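Local coordinates for sensor protein (PDB 3BY9) that binds C4-dicarboxylates such as succinate through the sensor domain that forms this chain, and probably acts as a histidine kinase of a two-component system, at residues S14-F19 and S241-P246; K162-V167 and I252-P257; A25-Y30 and V148-S153. All coordinates share one frame; numbering follows the deposited sequence.

Contact 1 (S14-F19 and S241-P246); sequences SQLDRF and SSRPLP
D17 and R243 supply the charged part of this contact, a salt bridge between an exposed carboxylate and a guanidinium that reaches across from the strand. Both terminal nitrogens of R243 grip the same oxygen: NH1 lies 2.9 Å from D17 OD1, and NH2 lies 3.0 Å from that atom. OD1 sits close to the guanidinium plane. The carboxylate and guanidinium planes are turned 53° apart, and the two nitrogens meet the oxygen from different directions. NH1 meets D17 OD1 almost in line with its C-O bond, whereas NH2 comes in from above the carboxylate plane. This end-on grip on one oxygen is bent at both hydrogens and differs from the flat fork in which each nitrogen takes its own oxygen. R243 NH2 has a second acceptor in Q13 OE1, one turn back on the helix, which helps to fix the rotation of the group.

The framework is a helix laid on an antiparallel sheet. Helix 5-27 runs along strand 238-245 of the four-stranded sheet, in what is probably the membrane-proximal PAS-like subdomain of a tandem sensor domain. Here the local axes approach to 9.1 Å with an angle of 32° between their directions.

L16 supplies the van der Waals part of the contact. Its CB covers one guanidinium face of R243 near the rim, 3.6 Å from NH2, while the salt bridge occupies the edge. R243 leaves its backbone with CG anti to N (chi1 -174°), then bends at the next two torsions, folding the guanidinium across L16. Farther out, L16 CD1 touches CB of S241 at 3.8 Å. L16 CD1 also lies 4.0 Å from S242 N, against the peptide that follows.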
ATOM      1  N   SER A  14       6.912  11.692  19.356  0.50 11.41           N
ATOM      2  CA  SER A  14       6.808  12.871  18.512  0.50 11.95           C
ATOM      3  C   SER A  14       7.120  12.529  17.055  0.50 13.26           C
ATOM      4  O   SER A  14       6.505  13.074  16.122  0.50 14.27           O
ATOM      5  CB  SER A  14       7.748  13.952  19.026  0.50 13.74           C
ATOM      6  OG  SER A  14       7.240  14.492  20.236  0.50 11.62           O
ATOM      7  N   GLN A  15       8.098  11.652  16.846  1.00 11.90           N
ATOM      8  CA  GLN A  15       8.418  11.242  15.478  1.00 12.18           C
ATOM      9  C   GLN A  15       7.238  10.529  14.867  1.00 13.67           C
ATOM     10  O   GLN A  15       6.924  10.762  13.693  1.00 13.17           O
ATOM     11  CB  GLN A  15       9.606  10.300  15.446  1.00 12.09           C
ATOM     12  CG  GLN A  15      10.909  10.979  15.868  1.00 12.48           C
ATOM     13  CD  GLN A  15      12.041   9.974  15.807  1.00 14.68           C
ATOM     14  OE1 GLN A  15      12.589   9.681  14.729  1.00 17.61           O
ATOM     15  NE2 GLN A  15      12.363   9.411  16.938  1.00 12.30           N
ATOM     16  N   LEU A  16       6.599   9.650  15.649  1.00 11.04           N
ATOM     17  CA  LEU A  16       5.450   8.910  15.116  1.00 10.60           C
ATOM     18  C   LEU A  16       4.295   9.881  14.820  1.00 13.96           C
ATOM     19  O   LEU A  16       3.549   9.721  13.828  1.00 13.41           O
ATOM     20  CB  LEU A  16       4.980   7.806  16.118  1.00  9.45           C
ATOM     21  CG  LEU A  16       5.979   6.634  16.291  1.00 11.13           C
ATOM     22  CD1 LEU A  16       5.654   5.700  17.462  1.00  9.91           C
ATOM     23  CD2 LEU A  16       5.973   5.842  14.953  1.00 12.86           C
ATOM     24  N   ASP A  17       4.113  10.879  15.677  1.00 12.90           N
ATOM     25  CA  ASP A  17       3.036  11.861  15.432  1.00 15.98           C
ATOM     26  C   ASP A  17       3.294  12.593  14.099  1.00 15.95           C
ATOM     27  O   ASP A  17       2.395  12.711  13.254  1.00 15.47           O
ATOM     28  CB  ASP A  17       2.994  12.931  16.539  1.00 15.25           C
ATOM     29  CG  ASP A  17       2.389  12.452  17.837  1.00 22.42           C
ATOM     30  OD1 ASP A  17       1.804  11.346  17.901  1.00 16.94           O
ATOM     31  OD2 ASP A  17       2.500  13.247  18.821  1.00 18.60           O
ATOM     32  N   ARG A  18       4.528  13.062  13.913  1.00 12.23           N
ATOM     33  CA  ARG A  18       4.878  13.807  12.698  1.00 14.46           C
ATOM     34  C   ARG A  18       4.790  12.929  11.432  1.00 13.25           C
ATOM     35  O   ARG A  18       4.259  13.352  10.393  1.00 12.80           O
ATOM     36  CB  ARG A  18       6.298  14.373  12.797  1.00 14.97           C
ATOM     37  CG  ARG A  18       6.485  15.526  13.777  1.00 25.08           C
ATOM     38  CD  ARG A  18       7.866  16.207  13.593  1.00 27.53           C
ATOM     39  NE  ARG A  18       9.008  15.357  13.933  1.00 32.39           N
ATOM     40  CZ  ARG A  18       9.495  15.230  15.166  1.00 35.30           C
ATOM     41  NH1 ARG A  18       8.942  15.900  16.163  1.00 36.86           N
ATOM     42  NH2 ARG A  18      10.534  14.441  15.409  1.00 34.23           N
ATOM     43  N   PHE A  19       5.292  11.708  11.510  1.00 11.15           N
ATOM     44  CA  PHE A  19       5.238  10.855  10.331  1.00  9.53           C
ATOM     45  C   PHE A  19       3.828  10.385  10.021  1.00 15.16           C
ATOM     46  O   PHE A  19       3.446  10.294   8.854  1.00 12.93           O
ATOM     47  CB  PHE A  19       6.203   9.661  10.495  1.00 10.73           C
ATOM     48  CG  PHE A  19       6.540   8.984   9.187  1.00 11.78           C
ATOM     49  CD1 PHE A  19       6.993   9.729   8.097  1.00 11.57           C
ATOM     50  CD2 PHE A  19       6.434   7.606   9.058  1.00 14.12           C
ATOM     51  CE1 PHE A  19       7.335   9.081   6.878  1.00 17.30           C
ATOM     52  CE2 PHE A  19       6.770   6.961   7.855  1.00 16.70           C
ATOM     53  CZ  PHE A  19       7.217   7.703   6.777  1.00 15.47           C
ATOM     54  N   SER A 241       9.332   1.891  18.924  1.00  8.30           N
ATOM     55  CA  SER A 241       8.005   2.391  19.311  1.00 10.34           C
ATOM     56  C   SER A 241       7.089   2.194  18.128  1.00 11.22           C
ATOM     57  O   SER A 241       7.476   2.426  16.983  1.00 10.66           O
ATOM     58  CB  SER A 241       8.065   3.857  19.717  1.00  9.96           C
ATOM     59  OG  SER A 241       8.875   3.928  20.902  1.00 12.26           O
ATOM     60  N   SER A 242       5.833   1.813  18.399  1.00  9.17           N
ATOM     61  CA  SER A 242       4.944   1.479  17.277  1.00 10.85           C
ATOM     62  C   SER A 242       3.616   2.155  17.414  1.00 11.77           C
ATOM     63  O   SER A 242       3.129   2.385  18.533  1.00 13.03           O
ATOM     64  CB  SER A 242       4.713  -0.047  17.212  1.00 10.84           C
ATOM     65  OG  SER A 242       5.973  -0.714  17.045  1.00 12.73           O
ATOM     66  N   ARG A 243       3.053   2.479  16.257  1.00  9.86           N
ATOM     67  CA  ARG A 243       1.747   3.180  16.162  1.00 15.41           C
ATOM     68  C   ARG A 243       0.886   2.495  15.096  1.00 12.01           C
ATOM     69  O   ARG A 243       1.132   2.580  13.892  1.00 11.89           O
ATOM     70  CB  ARG A 243       1.973   4.666  15.774  1.00 17.09           C
ATOM     71  CG  ARG A 243       0.728   5.576  15.766  1.00 19.65           C
ATOM     72  CD  ARG A 243       0.287   5.924  17.163  1.00 19.07           C
ATOM     73  NE  ARG A 243       1.299   6.678  17.930  1.00 17.67           N
ATOM     74  CZ  ARG A 243       1.620   7.965  17.759  1.00 16.64           C
ATOM     75  NH1 ARG A 243       1.053   8.720  16.817  1.00 17.41           N
ATOM     76  NH2 ARG A 243       2.472   8.532  18.616  1.00 13.51           N
ATOM     77  N   PRO A 244      -0.190   1.816  15.525  1.00 14.82           N
ATOM     78  CA  PRO A 244      -0.988   1.184  14.478  1.00 16.32           C
ATOM     79  C   PRO A 244      -1.842   2.248  13.801  1.00 19.16           C
ATOM     80  O   PRO A 244      -2.174   3.275  14.426  1.00 17.02           O
ATOM     81  CB  PRO A 244      -1.839   0.150  15.242  1.00 21.45           C
ATOM     82  CG  PRO A 244      -1.883   0.661  16.646  1.00 25.66           C
ATOM     83  CD  PRO A 244      -0.541   1.325  16.876  1.00 21.06           C
ATOM     84  N   LEU A 245      -2.150   2.016  12.522  1.00 18.74           N
ATOM     85  CA  LEU A 245      -3.018   2.889  11.724  1.00 22.21           C
ATOM     86  C   LEU A 245      -4.039   1.884  11.141  1.00 24.52           C
ATOM     87  O   LEU A 245      -3.967   1.469   9.983  1.00 19.98           O
ATOM     88  CB  LEU A 245      -2.228   3.597  10.614  1.00 24.34           C
ATOM     89  CG  LEU A 245      -1.128   4.574  11.078  1.00 24.25           C
ATOM     90  CD1 LEU A 245      -0.427   5.213   9.881  1.00 20.30           C
ATOM     91  CD2 LEU A 245      -1.746   5.656  11.968  1.00 27.16           C
ATOM     92  N   PRO A 246      -5.001   1.452  11.971  1.00 26.56           N
ATOM     93  CA  PRO A 246      -6.044   0.485  11.594  1.00 26.14           C
ATOM     94  C   PRO A 246      -6.705   0.649  10.236  1.00 27.30           C
ATOM     95  O   PRO A 246      -6.953  -0.346   9.546  1.00 25.12           O
ATOM     96  CB  PRO A 246      -7.061   0.615  12.733  1.00 29.71           C
ATOM     97  CG  PRO A 246      -6.192   0.897  13.913  1.00 32.57           C
ATOM     98  CD  PRO A 246      -5.207   1.934  13.349  1.00 28.73           C
TER

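Contact 2 (K162-V167 and I252-P257); sequences KSSYFV and IRVLSP
An antiparallel ladder pairs V167 with R253 through two hydrogen bonds, where edge strand 165-169 joins strand 250-257 in the four-stranded sheet of the probable membrane-proximal PAS-like subdomain. V167 N donates to R253 O at 3.0 Å, and R253 N returns a bond to V167 O. Two residues along, the Y165-L255 pair repeats the pattern, its shorter bond running 2.7 Å from L255 N to Y165 O. Between them F166 and V254 make the non-hydrogen-bonded pair, where F166 CA approaches R253 O to 3.0 Å in a CA-H...O contact. F166 and V254 lie on the face that W159 also packs against, F166 meeting F19 of helix 5-27 as well; Y165, V167, R253 and L255 occupy the other.

The side chain of R253 packs its aliphatic stem on V167, while its guanidinium is hydrogen-bonded. Its CB lies 3.8 Å from V167 CG2. CG stays beside the backbone N (chi1 -51°), and the chain then runs extended to NE, crossing the valine at a slant. CG therefore passes the same methyl, and CD is still 4.0 Å from V167 CG2. Beyond this apolar stem the polar end has three partners outside the two segments: NE bonds to T169 OG1, NH2 to L219 O, and NH1 weakly to S242 OG.

At the other end of the ladder, past S164, a water takes over from direct pairing: it donates to S163 O at 3.0 Å and lies 2.6 Å from S256 OG.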
ATOM      1  N   LYS A 162      18.157  10.775  10.430  1.00 15.72           N
ATOM      2  CA  LYS A 162      19.328   9.994  10.102  1.00 16.06           C
ATOM      3  C   LYS A 162      19.836   9.212  11.321  1.00 12.34           C
ATOM      4  O   LYS A 162      20.838   8.481  11.217  1.00 13.20           O
ATOM      5  CB  LYS A 162      20.418  10.926   9.534  1.00 18.49           C
ATOM      6  CG  LYS A 162      20.066  11.406   8.113  1.00 26.17           C
ATOM      7  CD  LYS A 162      20.210  10.248   7.130  1.00 26.53           C
ATOM      8  CE  LYS A 162      19.748  10.630   5.726  1.00 37.02           C
ATOM      9  NZ  LYS A 162      18.352  11.156   5.723  1.00 37.94           N
ATOM     10  N   SER A 163      19.124   9.328  12.455  1.00 11.06           N
ATOM     11  CA  SER A 163      19.525   8.633  13.664  1.00 12.04           C
ATOM     12  C   SER A 163      18.544   7.523  14.074  1.00 11.97           C
ATOM     13  O   SER A 163      18.784   6.835  15.059  1.00 12.75           O
ATOM     14  CB  SER A 163      19.655   9.666  14.843  1.00 15.51           C
ATOM     15  OG  SER A 163      18.432  10.343  15.052  1.00 20.99           O
ATOM     16  N   SER A 164      17.497   7.316  13.274  1.00  9.17           N
ATOM     17  CA  SER A 164      16.484   6.283  13.576  1.00  8.63           C
ATOM     18  C   SER A 164      15.897   5.838  12.227  1.00 10.68           C
ATOM     19  O   SER A 164      16.075   6.517  11.206  1.00 10.53           O
ATOM     20  CB  SER A 164      15.387   6.859  14.460  1.00  9.98           C
ATOM     21  OG  SER A 164      14.721   7.952  13.848  1.00 11.53           O
ATOM     22  N   TYR A 165      15.214   4.706  12.247  1.00  8.29           N
ATOM     23  CA  TYR A 165      14.664   4.132  11.032  1.00  6.57           C
ATOM     24  C   TYR A 165      13.212   3.891  11.206  1.00  9.96           C
ATOM     25  O   TYR A 165      12.715   3.832  12.343  1.00 10.39           O
ATOM     26  CB  TYR A 165      15.318   2.752  10.758  1.00  8.00           C
ATOM     27  CG  TYR A 165      16.826   2.792  10.671  1.00  7.24           C
ATOM     28  CD1 TYR A 165      17.472   2.972   9.424  1.00  8.51           C
ATOM     29  CD2 TYR A 165      17.589   2.802  11.841  1.00  8.55           C
ATOM     30  CE1 TYR A 165      18.874   3.165   9.349  1.00 10.69           C
ATOM     31  CE2 TYR A 165      18.990   3.039  11.774  1.00 11.44           C
ATOM     32  CZ  TYR A 165      19.596   3.215  10.518  1.00 12.07           C
ATOM     33  OH  TYR A 165      20.939   3.500  10.486  1.00 10.56           O
ATOM     34  N   PHE A 166      12.492   3.764  10.083  1.00 10.05           N
ATOM     35  CA  PHE A 166      11.089   3.375  10.276  1.00 10.80           C
ATOM     36  C   PHE A 166      10.765   2.192   9.388  1.00 12.76           C
ATOM     37  O   PHE A 166      11.430   1.925   8.377  1.00 11.56           O
ATOM     38  CB  PHE A 166      10.104   4.519   9.926  1.00  9.98           C
ATOM     39  CG  PHE A 166       9.658   4.505   8.483  1.00 12.28           C
ATOM     40  CD1 PHE A 166       8.538   3.793   8.099  1.00 14.41           C
ATOM     41  CD2 PHE A 166      10.411   5.163   7.506  1.00 12.69           C
ATOM     42  CE1 PHE A 166       8.158   3.726   6.750  1.00 15.64           C
ATOM     43  CE2 PHE A 166      10.041   5.100   6.156  1.00 13.70           C
ATOM     44  CZ  PHE A 166       8.895   4.369   5.784  1.00 15.52           C
ATOM     45  N   VAL A 167       9.766   1.414   9.807  1.00  9.39           N
ATOM     46  CA  VAL A 167       9.237   0.390   8.896  1.00 10.29           C
ATOM     47  C   VAL A 167       7.703   0.509   9.035  1.00 10.13           C
ATOM     48  O   VAL A 167       7.229   1.011  10.060  1.00 10.93           O
ATOM     49  CB  VAL A 167       9.577  -1.075   9.260  1.00 11.65           C
ATOM     50  CG1 VAL A 167      11.105  -1.303   9.037  1.00 12.75           C
ATOM     51  CG2 VAL A 167       9.198  -1.406  10.737  1.00 11.49           C
ATOM     52  N   ILE A 252       3.073   1.637  11.918  0.50  9.50           N
ATOM     53  CA  ILE A 252       4.308   2.408  11.684  0.50 10.08           C
ATOM     54  C   ILE A 252       5.209   2.179  12.898  0.50 10.86           C
ATOM     55  O   ILE A 252       4.744   2.221  14.039  0.50 11.03           O
ATOM     56  CB  ILE A 252       4.012   3.909  11.584  0.50 10.91           C
ATOM     57  CG1 ILE A 252       2.896   4.152  10.561  0.50 11.42           C
ATOM     58  CG2 ILE A 252       5.278   4.672  11.222  0.50  9.82           C
ATOM     59  CD1 ILE A 252       2.383   5.560  10.609  0.50 25.31           C
ATOM     60  N   ARG A 253       6.504   1.948  12.666  1.00 10.12           N
ATOM     61  CA  ARG A 253       7.403   1.705  13.785  1.00  8.34           C
ATOM     62  C   ARG A 253       8.670   2.470  13.617  1.00 12.05           C
ATOM     63  O   ARG A 253       9.200   2.527  12.497  1.00 10.21           O
ATOM     64  CB  ARG A 253       7.744   0.202  13.811  1.00  8.97           C
ATOM     65  CG  ARG A 253       6.448  -0.673  13.753  1.00  9.99           C
ATOM     66  CD  ARG A 253       6.818  -2.156  13.893  1.00 10.87           C
ATOM     67  NE  ARG A 253       5.709  -3.128  13.787  1.00 12.17           N
ATOM     68  CZ  ARG A 253       5.148  -3.695  14.855  1.00 13.51           C
ATOM     69  NH1 ARG A 253       5.538  -3.339  16.084  1.00 13.89           N
ATOM     70  NH2 ARG A 253       4.322  -4.716  14.699  1.00 13.69           N
ATOM     71  N   VAL A 254       9.144   3.073  14.706  1.00  8.52           N
ATOM     72  CA  VAL A 254      10.414   3.808  14.642  1.00 12.28           C
ATOM     73  C   VAL A 254      11.415   2.983  15.463  1.00 11.62           C
ATOM     74  O   VAL A 254      11.113   2.506  16.573  1.00 10.49           O
ATOM     75  CB  VAL A 254      10.254   5.264  15.171  1.00 10.84           C
ATOM     76  CG1 VAL A 254       9.620   5.313  16.557  1.00 13.33           C
ATOM     77  CG2 VAL A 254      11.646   5.951  15.254  1.00  9.98           C
ATOM     78  N   LEU A 255      12.602   2.773  14.876  1.00  8.53           N
ATOM     79  CA  LEU A 255      13.639   1.932  15.490  1.00  8.18           C
ATOM     80  C   LEU A 255      14.895   2.744  15.742  1.00 12.24           C
ATOM     81  O   LEU A 255      15.363   3.429  14.834  1.00 11.53           O
ATOM     82  CB  LEU A 255      14.057   0.816  14.546  1.00  9.64           C
ATOM     83  CG  LEU A 255      13.166  -0.388  14.301  1.00 12.25           C
ATOM     84  CD1 LEU A 255      11.896   0.110  13.643  1.00 19.22           C
ATOM     85  CD2 LEU A 255      13.848  -1.378  13.359  1.00 15.83           C
ATOM     86  N   SER A 256      15.394   2.696  16.973  1.00  9.29           N
ATOM     87  CA  SER A 256      16.653   3.384  17.360  1.00 11.38           C
ATOM     88  C   SER A 256      17.598   2.334  17.912  1.00 13.66           C
ATOM     89  O   SER A 256      17.228   1.525  18.760  1.00 11.49           O
ATOM     90  CB  SER A 256      16.389   4.438  18.466  1.00 10.71           C
ATOM     91  OG  SER A 256      15.699   5.583  17.974  1.00 12.47           O
ATOM     92  N   PRO A 257      18.849   2.295  17.419  1.00 13.16           N
ATOM     93  CA  PRO A 257      19.806   1.299  17.926  1.00 15.89           C
ATOM     94  C   PRO A 257      19.919   1.412  19.439  1.00 17.86           C
ATOM     95  O   PRO A 257      20.029   2.516  19.990  1.00 18.65           O
ATOM     96  CB  PRO A 257      21.128   1.716  17.251  1.00 20.43           C
ATOM     97  CG  PRO A 257      20.662   2.278  15.924  1.00 23.78           C
ATOM     98  CD  PRO A 257      19.429   3.107  16.318  1.00 18.04           C
TER
HETATM   99  O   HOH W   1      17.279   7.569  17.513  1.00 24.44           O

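Contact 3 (A25-Y30 and V148-S153); sequences ATLDKY and VKMDLS
Over one face of the Y30 ring lies CG of selenomethionine M150, the two side chains crossing at about a right angle where the end of helix 5-27 meets strand 141-150, part of the five-stranded antiparallel sheet of a PAS-like sensor subdomain. The pair combines a CH-pi and a Met-aromatic contact. M150 CG stands 3.6 Å from the centroid of the Y30 ring, almost on its normal. M150 SE lies obliquely over the ring and comes within 3.4 Å of Y30 CD2. With CG anti to the backbone N (chi1 -171°), M150 reaches straight out from the strand, then turns about the CG-SE bond, which carries CE to L27. T26 CG2 touches SE from the helix.

V148, two residues back on the same strand face, approaches the edge of the Y30 ring through CG1. The ring is thus held over a face and at an edge, and its OH bonds to Q71 O. K149, whose side chain starts from the opposite side of the strand, is a succinate-binding residue. On the helix side, L27 also crosses M150 at about a right angle, and L27 CD2 lies 3.6 Å from M150 CE.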
ATOM      1  N   ALA A  25      -1.744  13.064   5.458  1.00 13.80           N
ATOM      2  CA  ALA A  25      -1.866  14.218   4.553  1.00 15.17           C
ATOM      3  C   ALA A  25      -1.585  13.821   3.119  1.00 17.44           C
ATOM      4  O   ALA A  25      -2.194  14.367   2.176  1.00 16.38           O
ATOM      5  CB  ALA A  25      -0.892  15.380   4.951  1.00 18.83           C
ATOM      6  N   THR A  26      -0.655  12.875   2.952  1.00 14.45           N
ATOM      7  CA  THR A  26      -0.258  12.429   1.602  1.00 13.16           C
ATOM      8  C   THR A  26      -1.368  11.560   1.009  1.00 13.48           C
ATOM      9  O   THR A  26      -1.806  11.790  -0.128  1.00 12.88           O
ATOM     10  CB  THR A  26       1.040  11.628   1.708  1.00 14.30           C
ATOM     11  OG1 THR A  26       2.052  12.520   2.192  1.00 13.50           O
ATOM     12  CG2 THR A  26       1.482  11.078   0.379  1.00 13.57           C
ATOM     13  N   LEU A  27      -1.872  10.614   1.803  1.00  9.81           N
ATOM     14  CA  LEU A  27      -2.950   9.749   1.289  1.00 13.08           C
ATOM     15  C   LEU A  27      -4.247  10.571   0.999  1.00 13.41           C
ATOM     16  O   LEU A  27      -5.007  10.250   0.082  1.00 12.15           O
ATOM     17  CB  LEU A  27      -3.265   8.664   2.327  1.00 14.69           C
ATOM     18  CG  LEU A  27      -2.140   7.637   2.514  1.00 14.30           C
ATOM     19  CD1 LEU A  27      -2.511   6.741   3.725  1.00 18.34           C
ATOM     20  CD2 LEU A  27      -1.960   6.807   1.257  1.00 16.39           C
ATOM     21  N   ASP A  28      -4.466  11.640   1.761  1.00 14.42           N
ATOM     22  CA  ASP A  28      -5.691  12.463   1.600  1.00 15.80           C
ATOM     23  C   ASP A  28      -5.778  13.110   0.224  1.00 15.54           C
ATOM     24  O   ASP A  28      -6.865  13.544  -0.200  1.00 17.73           O
ATOM     25  CB  ASP A  28      -5.735  13.576   2.689  1.00 16.90           C
ATOM     26  CG  ASP A  28      -7.051  14.335   2.706  1.00 27.97           C
ATOM     27  OD1 ASP A  28      -8.089  13.693   2.953  1.00 23.16           O
ATOM     28  OD2 ASP A  28      -7.030  15.572   2.469  1.00 30.33           O
ATOM     29  N   LYS A  29      -4.655  13.210  -0.474  1.00 12.90           N
ATOM     30  CA  LYS A  29      -4.676  13.807  -1.809  1.00 13.45           C
ATOM     31  C   LYS A  29      -5.214  12.825  -2.849  1.00 13.14           C
ATOM     32  O   LYS A  29      -5.530  13.228  -3.979  1.00 16.00           O
ATOM     33  CB  LYS A  29      -3.274  14.195  -2.244  1.00 15.77           C
ATOM     34  CG  LYS A  29      -2.637  15.282  -1.340  1.00 24.34           C
ATOM     35  CD  LYS A  29      -1.170  15.447  -1.656  1.00 29.08           C
ATOM     36  CE  LYS A  29      -0.552  16.486  -0.753  1.00 34.97           C
ATOM     37  NZ  LYS A  29       0.921  16.517  -0.916  1.00 36.94           N
ATOM     38  N   TYR A  30      -5.328  11.559  -2.473  1.00  9.19           N
ATOM     39  CA  TYR A  30      -5.753  10.532  -3.443  1.00  9.26           C
ATOM     40  C   TYR A  30      -7.017   9.776  -3.043  1.00  9.72           C
ATOM     41  O   TYR A  30      -7.754   9.248  -3.885  1.00 10.53           O
ATOM     42  CB  TYR A  30      -4.624   9.480  -3.571  1.00 11.31           C
ATOM     43  CG  TYR A  30      -3.347  10.062  -4.095  1.00  9.04           C
ATOM     44  CD1 TYR A  30      -3.103  10.118  -5.435  1.00 10.59           C
ATOM     45  CD2 TYR A  30      -2.400  10.625  -3.223  1.00 13.66           C
ATOM     46  CE1 TYR A  30      -1.952  10.731  -5.952  1.00 14.19           C
ATOM     47  CE2 TYR A  30      -1.248  11.229  -3.719  1.00 13.68           C
ATOM     48  CZ  TYR A  30      -1.031  11.285  -5.077  1.00 12.64           C
ATOM     49  OH  TYR A  30       0.114  11.905  -5.595  1.00 14.30           O
ATOM     50  N   VAL A 148      -7.464   4.104  -8.177  1.00  5.55           N
ATOM     51  CA  VAL A 148      -6.327   5.032  -8.301  1.00  6.12           C
ATOM     52  C   VAL A 148      -5.189   4.342  -7.507  1.00  9.21           C
ATOM     53  O   VAL A 148      -5.403   3.945  -6.368  1.00  9.07           O
ATOM     54  CB  VAL A 148      -6.671   6.365  -7.619  1.00  6.99           C
ATOM     55  CG1 VAL A 148      -5.383   7.230  -7.425  1.00  9.24           C
ATOM     56  CG2 VAL A 148      -7.607   7.173  -8.548  1.00  7.81           C
ATOM     57  N   LYS A 149      -4.004   4.226  -8.109  1.00  6.60           N
ATOM     58  CA  LYS A 149      -2.837   3.641  -7.440  1.00  6.41           C
ATOM     59  C   LYS A 149      -1.824   4.754  -7.241  1.00 10.75           C
ATOM     60  O   LYS A 149      -1.467   5.449  -8.184  1.00  9.55           O
ATOM     61  CB  LYS A 149      -2.227   2.542  -8.311  1.00  8.34           C
ATOM     62  CG  LYS A 149      -0.955   1.939  -7.722  1.00  8.79           C
ATOM     63  CD  LYS A 149      -0.312   0.979  -8.756  1.00 10.03           C
ATOM     64  CE  LYS A 149       0.984   0.355  -8.143  1.00  7.90           C
ATOM     65  NZ  LYS A 149       1.630  -0.516  -9.207  1.00  8.87           N
HETATM   66  N   MSE A 150      -1.380   4.877  -5.993  1.00  8.87           N
HETATM   67  CA  MSE A 150      -0.418   5.916  -5.584  1.00  8.59           C
HETATM   68  C   MSE A 150       0.940   5.285  -5.342  1.00 11.63           C
HETATM   69  O   MSE A 150       1.035   4.256  -4.679  1.00 12.12           O
HETATM   70  CB  MSE A 150      -0.894   6.598  -4.256  1.00 11.32           C
HETATM   71  CG  MSE A 150      -0.051   7.808  -3.907  1.00 12.11           C
HETATM   72 SE   MSE A 150      -0.347   8.219  -1.982  1.00 20.07          SE
HETATM   73  CE  MSE A 150       0.679   6.713  -1.247  1.00 13.81           C
ATOM     74  N   ASP A 151       1.990   5.921  -5.868  1.00 11.78           N
ATOM     75  CA  ASP A 151       3.372   5.469  -5.674  1.00 16.13           C
ATOM     76  C   ASP A 151       3.666   5.814  -4.216  1.00 15.55           C
ATOM     77  O   ASP A 151       3.116   6.785  -3.685  1.00 16.65           O
ATOM     78  CB  ASP A 151       4.267   6.292  -6.616  1.00 18.38           C
ATOM     79  CG  ASP A 151       5.731   5.951  -6.503  1.00 30.44           C
ATOM     80  OD1 ASP A 151       6.130   4.860  -6.981  1.00 30.12           O
ATOM     81  OD2 ASP A 151       6.482   6.786  -5.938  1.00 29.43           O
ATOM     82  N   LEU A 152       4.561   5.053  -3.603  1.00 13.63           N
ATOM     83  CA  LEU A 152       4.908   5.259  -2.181  1.00 16.23           C
ATOM     84  C   LEU A 152       6.078   6.184  -1.908  1.00 20.15           C
ATOM     85  O   LEU A 152       6.404   6.439  -0.744  1.00 18.87           O
ATOM     86  CB  LEU A 152       5.252   3.937  -1.565  1.00 18.42           C
ATOM     87  CG  LEU A 152       4.146   2.913  -1.770  1.00 20.89           C
ATOM     88  CD1 LEU A 152       4.558   1.621  -1.121  1.00 21.37           C
ATOM     89  CD2 LEU A 152       2.848   3.416  -1.158  1.00 21.83           C
ATOM     90  N   SER A 153       6.740   6.676  -2.941  1.00 20.13           N
ATOM     91  CA  SER A 153       7.917   7.535  -2.712  1.00 22.73           C
ATOM     92  C   SER A 153       7.708   8.758  -1.858  1.00 21.57           C
ATOM     93  O   SER A 153       8.538   9.048  -0.999  1.00 22.85           O
ATOM     94  CB  SER A 153       8.521   7.991  -4.050  1.00 24.96           C
ATOM     95  OG  SER A 153       8.909   6.851  -4.795  1.00 30.70           O
TER

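From the N terminus, helix 5-27 enters contact 1 first and, about 18 Å on between contact centres, contact 3. Contact 3 closes the earlier loop, when 148-153 returns to 25-30 at the end of the helix, and lies wholly within the longer loop that contact 1 completes at 241-246. Contact 2 opens only after contact 3 has closed; it crosses contact 1, since 162-167 precedes 241-246 and 252-257 follows it. These two meet directly: strands 238-245 and 250-257 are sheet neighbours, joined by R243 N to I252 O, and Q15 reaches S164. One helix thus spans both sheets, touching the five-stranded one in contact 3 and the four-stranded one in contact 1.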